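PDB 1JQG: carboxypeptidase A from Helicoverpa armigera, which probably acts as a zinc metallocarboxypeptidase that removes residues from the C-terminal end of peptide chains, and is held here as its proenzyme. Local coordinates for residues Lys38-His41 and Asp42-Asp46; Asn354-Val358 and Leu359-Ser363; Ser389-Asp393 and Gly394-Asp398. All blocks are in the same frame, centred on the assembly; numbering follows the deposited sequence.

Contact 1. Residues Lys38-His41 and Asp42-Asp46; sequences KLVH and DFEND
Glu44 N donates to Val40 O at 3.0 Å, the shortest hydrogen bond between residues 38-41 and 42-46. It is nearly straight, at 168°, and belongs to the regular i to i+4 series of an alpha helix. Asp42 N reaches Lys38 O at 3.1 Å, and Asn45 N reaches His41 O at 3.2 Å. The bond from Phe43 N to Leu39 O is weak. Together they close the last turns of helix 34-46, in the activation peptide.

Side chains follow the same spacing. The CG of Glu44 sits beside its own backbone N (chi1 -67°), which turns the chain back over the preceding turn. There its carboxylate carbon CD rests on CG1 of Val40 at 3.6 Å. Lys38 and Asp42 carry opposite charges one turn apart, yet Lys38 NZ stays 5.0 Å from Asp42 OD2. The aliphatic CD of Lys38 meets this OD2 instead, at 3.3 Å. The lysine chain bends twice, at chi2 and chi4.

His41 projects from the helix and stacks its ring on Tyr360, while its ND1 makes a weak hydrogen bond to Asp54. Leu39 and Phe43 turn to helix 70-80, where the Phe43 ring stacks with Phe76.

The turn is therefore held mainly by hydrogen bonds between backbone N-H and C=O groups. The attraction between Lys38 and Asp42 probably acts at a distance only. The carboxylates of Asp54 and of Glu44, whose OE1 is 4.7 Å from His41 ND1, would probably favour a positive charge on the imidazole.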
loop_
_atom_site.group_PDB
_atom_site.type_symbol
_atom_site.label_atom_id
_atom_site.label_comp_id
_atom_site.label_asym_id
_atom_site.label_seq_id
_atom_site.Cartn_x
_atom_site.Cartn_y
_atom_site.Cartn_z
ATOM N N LYS A 38 -7.230 4.880 22.867
ATOM C CA LYS A 38 -8.609 5.134 22.517
ATOM C C LYS A 38 -8.872 6.647 22.509
ATOM O O LYS A 38 -9.423 7.249 21.593
ATOM C CB LYS A 38 -9.546 4.458 23.528
ATOM C CG LYS A 38 -10.679 3.568 23.089
ATOM C CD LYS A 38 -11.540 4.171 21.987
ATOM C CE LYS A 38 -12.429 3.101 21.359
ATOM N NZ LYS A 38 -13.109 2.329 22.452
ATOM N N LEU A 39 -8.396 7.320 23.541
ATOM C CA LEU A 39 -8.528 8.746 23.724
ATOM C C LEU A 39 -8.069 9.493 22.479
ATOM O O LEU A 39 -8.791 10.291 21.886
ATOM C CB LEU A 39 -7.688 9.224 24.906
ATOM C CG LEU A 39 -7.856 10.639 25.437
ATOM C CD1 LEU A 39 -9.270 10.930 25.939
ATOM C CD2 LEU A 39 -6.855 10.859 26.577
ATOM N N VAL A 40 -6.813 9.265 22.097
ATOM C CA VAL A 40 -6.157 9.981 21.010
ATOM C C VAL A 40 -6.774 9.621 19.671
ATOM O O VAL A 40 -7.008 10.496 18.833
ATOM C CB VAL A 40 -4.639 9.728 20.975
ATOM C CG1 VAL A 40 -3.942 10.418 19.830
ATOM C CG2 VAL A 40 -4.017 10.199 22.287
ATOM N N HIS A 41 -7.149 8.367 19.513
ATOM C CA HIS A 41 -7.705 7.828 18.284
ATOM C C HIS A 41 -9.019 8.487 17.908
ATOM O O HIS A 41 -9.127 8.972 16.788
ATOM C CB HIS A 41 -7.911 6.314 18.375
ATOM C CG HIS A 41 -8.397 5.710 17.093
ATOM N ND1 HIS A 41 -7.580 5.515 16.006
ATOM C CD2 HIS A 41 -9.630 5.258 16.734
ATOM C CE1 HIS A 41 -8.286 4.976 15.032
ATOM N NE2 HIS A 41 -9.535 4.806 15.446
ATOM N N ASP A 42 -9.964 8.561 18.821
ATOM C CA ASP A 42 -11.262 9.179 18.615
ATOM C C ASP A 42 -11.111 10.676 18.343
ATOM O O ASP A 42 -11.800 11.238 17.491
ATOM C CB ASP A 42 -12.154 8.958 19.842
ATOM C CG ASP A 42 -12.487 7.505 20.091
ATOM O OD1 ASP A 42 -12.425 6.709 19.128
ATOM O OD2 ASP A 42 -12.823 7.152 21.234
ATOM N N PHE A 43 -10.191 11.322 19.073
ATOM C CA PHE A 43 -9.984 12.757 18.926
ATOM C C PHE A 43 -9.511 13.103 17.510
ATOM O O PHE A 43 -10.044 13.974 16.846
ATOM C CB PHE A 43 -8.961 13.261 19.930
ATOM C CG PHE A 43 -8.633 14.724 19.799
ATOM C CD1 PHE A 43 -9.587 15.690 20.054
ATOM C CD2 PHE A 43 -7.359 15.131 19.455
ATOM C CE1 PHE A 43 -9.310 17.042 19.942
ATOM C CE2 PHE A 43 -7.055 16.481 19.348
ATOM C CZ PHE A 43 -8.032 17.430 19.588
ATOM N N GLU A 44 -8.530 12.358 17.030
ATOM C CA GLU A 44 -8.002 12.506 15.689
ATOM C C GLU A 44 -9.124 12.351 14.660
ATOM O O GLU A 44 -9.106 13.047 13.647
ATOM C CB GLU A 44 -6.853 11.479 15.462
ATOM C CG GLU A 44 -5.621 11.758 16.327
ATOM C CD GLU A 44 -4.609 10.628 16.280
ATOM O OE1 GLU A 44 -4.977 9.437 16.246
ATOM O OE2 GLU A 44 -3.384 10.892 16.269
ATOM N N ASN A 45 -10.049 11.421 14.911
ATOM C CA ASN A 45 -11.132 11.133 13.997
ATOM C C ASN A 45 -12.180 12.233 13.931
ATOM O O ASN A 45 -12.544 12.682 12.838
ATOM C CB ASN A 45 -11.793 9.801 14.351
ATOM C CG ASN A 45 -10.998 8.611 13.861
ATOM O OD1 ASN A 45 -9.835 8.391 14.217
ATOM N ND2 ASN A 45 -11.577 7.777 13.005
ATOM N N ASP A 46 -12.565 12.752 15.085
ATOM C CA ASP A 46 -13.570 13.814 15.171
ATOM C C ASP A 46 -13.024 15.134 14.637
ATOM O O ASP A 46 -13.738 16.024 14.170
ATOM C CB ASP A 46 -14.016 14.029 16.622
ATOM C CG ASP A 46 -14.625 12.780 17.233
ATOM O OD1 ASP A 46 -14.310 12.506 18.404
ATOM O OD2 ASP A 46 -15.407 12.083 16.547
#

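Contact 2. Residues Asn354-Val358 and Leu359-Ser363; sequences NIFHV and LYAAS
Leu359 N donates to Ile355 O at 3.0 Å and closes the short helix 355-358. The N-H points at the acceptor with an angle of 153°, and the donor is tilted 23° from the carbonyl plane. Just before it, Val358 N bonds to Asn354 O at 2.9 Å, with Asn354 at the N-cap position. Leu359 is the first residue to leave helical torsions, and the chain then runs on as a loop.

The inner side is packed on strand 311-314. Ile355 and Val358 rest on Leu313 there, and Val358 and Leu359 on Met311. Between themselves, Leu359 CG and Val358 CG1 touch only lightly, at 4.3 Å.

On the outer side Phe356 is exposed. It holds its CG anti to the backbone N (chi1 -179°). Its ring then meets the loop edge-on, with CE1 3.6 Å from CB of Ala361 and the methyl near the ring plane. Tyr360 turns away from the helix and is covered by helix 34-46, through Val37 and Lys38.

Leu359 comes within about 5 Å of Glu382, side chain to side chain, and Glu382 is the predicted proton donor/acceptor. In pancreatic carboxypeptidase A this loop carries a mobile tyrosine that closes over the substrate, and Tyr360 probably corresponds to it.

The contact itself gives the loop one backbone bond and apolar touches. Further hold comes from Arg59 on Val358 O and Ala264 on Ser363. In this proenzyme the tyrosine is probably kept in place by the activation peptide.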
loop_
_atom_site.group_PDB
_atom_site.type_symbol
_atom_site.label_atom_id
_atom_site.label_comp_id
_atom_site.label_asym_id
_atom_site.label_seq_id
_atom_site.Cartn_x
_atom_site.Cartn_y
_atom_site.Cartn_z
ATOM N N ASN A 354 -0.709 -10.014 13.592
ATOM C CA ASN A 354 -2.087 -9.673 13.301
ATOM C C ASN A 354 -2.268 -8.148 13.187
ATOM O O ASN A 354 -1.655 -7.429 13.968
ATOM C CB ASN A 354 -2.969 -10.311 14.397
ATOM C CG ASN A 354 -4.435 -9.989 14.226
ATOM O OD1 ASN A 354 -5.055 -10.614 13.395
ATOM N ND2 ASN A 354 -4.966 -9.031 14.963
ATOM N N ILE A 355 -3.149 -7.710 12.306
ATOM C CA ILE A 355 -3.465 -6.352 12.001
ATOM C C ILE A 355 -3.982 -5.589 13.212
ATOM O O ILE A 355 -3.425 -4.545 13.520
ATOM C CB ILE A 355 -4.521 -6.216 10.868
ATOM C CG1 ILE A 355 -3.959 -6.794 9.563
ATOM C CG2 ILE A 355 -4.883 -4.747 10.643
ATOM C CD1 ILE A 355 -4.974 -6.882 8.425
ATOM N N PHE A 356 -4.985 -6.155 13.891
ATOM C CA PHE A 356 -5.571 -5.571 15.076
ATOM C C PHE A 356 -4.551 -5.448 16.202
ATOM O O PHE A 356 -4.598 -4.457 16.914
ATOM C CB PHE A 356 -6.755 -6.420 15.553
ATOM C CG PHE A 356 -7.470 -5.914 16.770
ATOM C CD1 PHE A 356 -8.514 -5.023 16.683
ATOM C CD2 PHE A 356 -7.091 -6.364 18.034
ATOM C CE1 PHE A 356 -9.163 -4.565 17.821
ATOM C CE2 PHE A 356 -7.715 -5.913 19.187
ATOM C CZ PHE A 356 -8.744 -5.000 19.068
ATOM N N HIS A 357 -3.717 -6.458 16.388
ATOM C CA HIS A 357 -2.760 -6.543 17.453
ATOM C C HIS A 357 -1.624 -5.563 17.288
ATOM O O HIS A 357 -1.238 -4.943 18.280
ATOM C CB HIS A 357 -2.177 -7.963 17.586
ATOM C CG HIS A 357 -3.167 -8.991 18.052
ATOM N ND1 HIS A 357 -4.283 -8.656 18.818
ATOM C CD2 HIS A 357 -3.208 -10.333 17.889
ATOM C CE1 HIS A 357 -4.974 -9.746 19.087
ATOM N NE2 HIS A 357 -4.344 -10.774 18.533
ATOM N N VAL A 358 -1.083 -5.457 16.080
ATOM C CA VAL A 358 0.048 -4.556 15.815
ATOM C C VAL A 358 -0.380 -3.112 15.660
ATOM O O VAL A 358 0.178 -2.194 16.254
ATOM C CB VAL A 358 0.811 -5.013 14.563
ATOM C CG1 VAL A 358 1.955 -4.095 14.159
ATOM C CG2 VAL A 358 1.333 -6.443 14.811
ATOM N N LEU A 359 -1.355 -2.832 14.797
ATOM C CA LEU A 359 -1.802 -1.461 14.560
ATOM C C LEU A 359 -3.066 -1.153 15.338
ATOM O O LEU A 359 -2.996 -0.836 16.535
ATOM C CB LEU A 359 -2.014 -1.174 13.061
ATOM C CG LEU A 359 -0.763 -1.349 12.180
ATOM C CD1 LEU A 359 -1.091 -1.186 10.689
ATOM C CD2 LEU A 359 0.285 -0.348 12.637
ATOM N N TYR A 360 -4.218 -1.157 14.679
ATOM C CA TYR A 360 -5.490 -0.813 15.315
ATOM C C TYR A 360 -6.646 -1.461 14.543
ATOM O O TYR A 360 -6.501 -1.947 13.408
ATOM C CB TYR A 360 -5.709 0.699 15.346
ATOM C CG TYR A 360 -6.632 1.177 16.454
ATOM C CD1 TYR A 360 -6.160 1.430 17.732
ATOM C CD2 TYR A 360 -7.990 1.384 16.243
ATOM C CE1 TYR A 360 -6.988 1.858 18.750
ATOM C CE2 TYR A 360 -8.837 1.809 17.254
ATOM C CZ TYR A 360 -8.328 2.044 18.510
ATOM O OH TYR A 360 -9.118 2.474 19.552
ATOM N N ALA A 361 -7.832 -1.465 15.161
ATOM C CA ALA A 361 -8.991 -2.091 14.517
ATOM C C ALA A 361 -9.247 -1.486 13.143
ATOM O O ALA A 361 -9.280 -0.288 12.972
ATOM C CB ALA A 361 -10.202 -2.051 15.440
ATOM N N ALA A 362 -9.458 -2.338 12.162
ATOM C CA ALA A 362 -9.706 -1.932 10.781
ATOM C C ALA A 362 -10.589 -2.965 10.087
ATOM O O ALA A 362 -10.493 -4.153 10.337
ATOM C CB ALA A 362 -8.426 -1.784 9.970
ATOM N N SER A 363 -11.426 -2.522 9.179
ATOM C CA SER A 363 -12.296 -3.387 8.409
ATOM C C SER A 363 -12.360 -2.961 6.950
ATOM O O SER A 363 -11.917 -1.861 6.627
ATOM C CB SER A 363 -13.722 -3.388 8.979
ATOM O OG SER A 363 -14.182 -2.033 8.994
#

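Contact 3. Residues Ser389-Asp393 and Gly394-Asp398; sequences SVWFD and GFLVD
The loop between strand 377-383 and helix 402-421 of the zinc carboxypeptidase domain bends back on itself here, and the Trp391 indole packs against Leu396. This is a CH-pi contact. Leu396 CB stands 3.7 Å from the centroid of the six-membered ring, only 8° off the ring normal. Further out, CD1 of Leu396 lies 3.5 Å from Trp391 CE3. The indole takes the crowded position, with CG between backbone N and carbonyl carbon (chi1 67°), and this swings it across to the returning chain.

Both residues also touch Gln94 of helix 92-108, and Trp391 touches Leu97 there. At the bend, Asp393 OD2 makes salt bridges to Lys62 of the activation peptide and to Arg387, earlier in the same loop. Val397 N bonds to Glu98, a further tie to that helix.

Replacing Trp391 by an alanine would probably leave Leu396 without the ring face it packs on and open a gap beside Gln94 and Leu97.

At the rim of the indole the meeting is with backbone: Val397 O is 3.8 Å from Trp391 CZ2, and Asp398 N lies in the ring plane, 3.9 Å from the same carbon.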
loop_
_atom_site.group_PDB
_atom_site.type_symbol
_atom_site.label_atom_id
_atom_site.label_comp_id
_atom_site.label_asym_id
_atom_site.label_seq_id
_atom_site.Cartn_x
_atom_site.Cartn_y
_atom_site.Cartn_z
ATOM N N SER A 389 18.766 13.026 5.394
ATOM C CA SER A 389 19.238 14.222 6.073
ATOM C C SER A 389 18.070 15.079 6.534
ATOM O O SER A 389 18.110 15.631 7.631
ATOM C CB SER A 389 20.176 15.024 5.162
ATOM O OG SER A 389 21.348 14.335 4.810
ATOM N N VAL A 390 17.076 15.262 5.662
ATOM C CA VAL A 390 15.926 16.103 5.973
ATOM C C VAL A 390 14.772 15.375 6.647
ATOM O O VAL A 390 14.492 15.633 7.826
ATOM C CB VAL A 390 15.451 16.827 4.707
ATOM C CG1 VAL A 390 14.212 17.674 4.882
ATOM C CG2 VAL A 390 16.655 17.643 4.228
ATOM N N TRP A 391 14.053 14.518 5.926
ATOM C CA TRP A 391 12.909 13.842 6.513
ATOM C C TRP A 391 13.248 12.531 7.218
ATOM O O TRP A 391 14.262 11.867 6.997
ATOM C CB TRP A 391 11.807 13.711 5.465
ATOM C CG TRP A 391 12.111 12.816 4.316
ATOM C CD1 TRP A 391 12.331 11.455 4.313
ATOM C CD2 TRP A 391 12.219 13.256 2.944
ATOM N NE1 TRP A 391 12.570 11.049 3.010
ATOM C CE2 TRP A 391 12.503 12.123 2.162
ATOM C CE3 TRP A 391 12.137 14.497 2.319
ATOM C CZ2 TRP A 391 12.665 12.204 0.793
ATOM C CZ3 TRP A 391 12.272 14.552 0.952
ATOM C CH2 TRP A 391 12.523 13.425 0.196
ATOM N N PHE A 392 12.334 12.103 8.099
ATOM C CA PHE A 392 12.450 10.829 8.792
ATOM C C PHE A 392 11.470 9.816 8.223
ATOM O O PHE A 392 11.736 9.174 7.208
ATOM C CB PHE A 392 12.219 11.036 10.292
ATOM C CG PHE A 392 12.987 12.209 10.844
ATOM C CD1 PHE A 392 12.325 13.308 11.360
ATOM C CD2 PHE A 392 14.380 12.209 10.837
ATOM C CE1 PHE A 392 13.031 14.387 11.860
ATOM C CE2 PHE A 392 15.091 13.286 11.337
ATOM C CZ PHE A 392 14.413 14.373 11.849
ATOM N N ASP A 393 10.390 9.573 8.945
ATOM C CA ASP A 393 9.398 8.582 8.552
ATOM C C ASP A 393 8.288 9.334 7.820
ATOM O O ASP A 393 7.918 10.412 8.293
ATOM C CB ASP A 393 8.821 7.811 9.731
ATOM C CG ASP A 393 9.902 7.125 10.551
ATOM O OD1 ASP A 393 10.423 6.065 10.141
ATOM O OD2 ASP A 393 10.240 7.680 11.633
ATOM N N GLY A 394 7.902 8.862 6.644
ATOM C CA GLY A 394 6.777 9.441 5.948
ATOM C C GLY A 394 6.514 8.738 4.615
ATOM O O GLY A 394 6.685 7.546 4.472
ATOM N N PHE A 395 5.939 9.483 3.672
ATOM C CA PHE A 395 5.582 8.925 2.391
ATOM C C PHE A 395 6.484 9.416 1.266
ATOM O O PHE A 395 6.433 8.895 0.181
ATOM C CB PHE A 395 4.114 9.277 2.114
ATOM C CG PHE A 395 3.169 8.635 3.089
ATOM C CD1 PHE A 395 2.830 7.288 3.005
ATOM C CD2 PHE A 395 2.598 9.437 4.082
ATOM C CE1 PHE A 395 1.963 6.754 3.924
ATOM C CE2 PHE A 395 1.728 8.878 5.022
ATOM C CZ PHE A 395 1.422 7.530 4.944
ATOM N N LEU A 396 7.295 10.437 1.548
ATOM C CA LEU A 396 8.217 11.018 0.567
ATOM C C LEU A 396 9.331 10.049 0.190
ATOM O O LEU A 396 9.834 9.312 1.011
ATOM C CB LEU A 396 8.828 12.300 1.118
ATOM C CG LEU A 396 7.834 13.351 1.626
ATOM C CD1 LEU A 396 8.643 14.594 2.047
ATOM C CD2 LEU A 396 6.759 13.673 0.611
ATOM N N VAL A 397 9.653 9.988 -1.079
ATOM C CA VAL A 397 10.601 9.059 -1.644
ATOM C C VAL A 397 11.931 9.734 -2.002
ATOM O O VAL A 397 12.011 10.755 -2.649
ATOM C CB VAL A 397 10.064 8.394 -2.939
ATOM C CG1 VAL A 397 11.131 7.399 -3.435
ATOM C CG2 VAL A 397 8.681 7.806 -2.714
ATOM N N ASP A 398 13.033 9.166 -1.549
ATOM C CA ASP A 398 14.384 9.520 -1.906
ATOM C C ASP A 398 14.809 8.577 -3.032
ATOM O O ASP A 398 14.832 7.342 -2.838
ATOM C CB ASP A 398 15.295 9.335 -0.696
ATOM C CG ASP A 398 16.667 9.951 -0.888
ATOM O OD1 ASP A 398 17.240 9.877 -2.004
ATOM O OD2 ASP A 398 17.212 10.513 0.082
#

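Contact 1 and contact 3 are partly buried, while contact 2 lies at the surface. Contact 1 belongs to the activation peptide, and the other two to the zinc carboxypeptidase domain. Contacts 1 and 2 touch directly, so an activation-peptide helix covers the loop after helix 355-358. Contact 3 stands apart, its nearest atoms about 11 Å from contact 2 and about 13 Å from contact 1. It meets the activation peptide separately, through Lys62 and Glu98. The chemistry changes accordingly. Helical backbone bonds dominate contact 1, a single one closes contact 2, and contact 3 rests on an aromatic face.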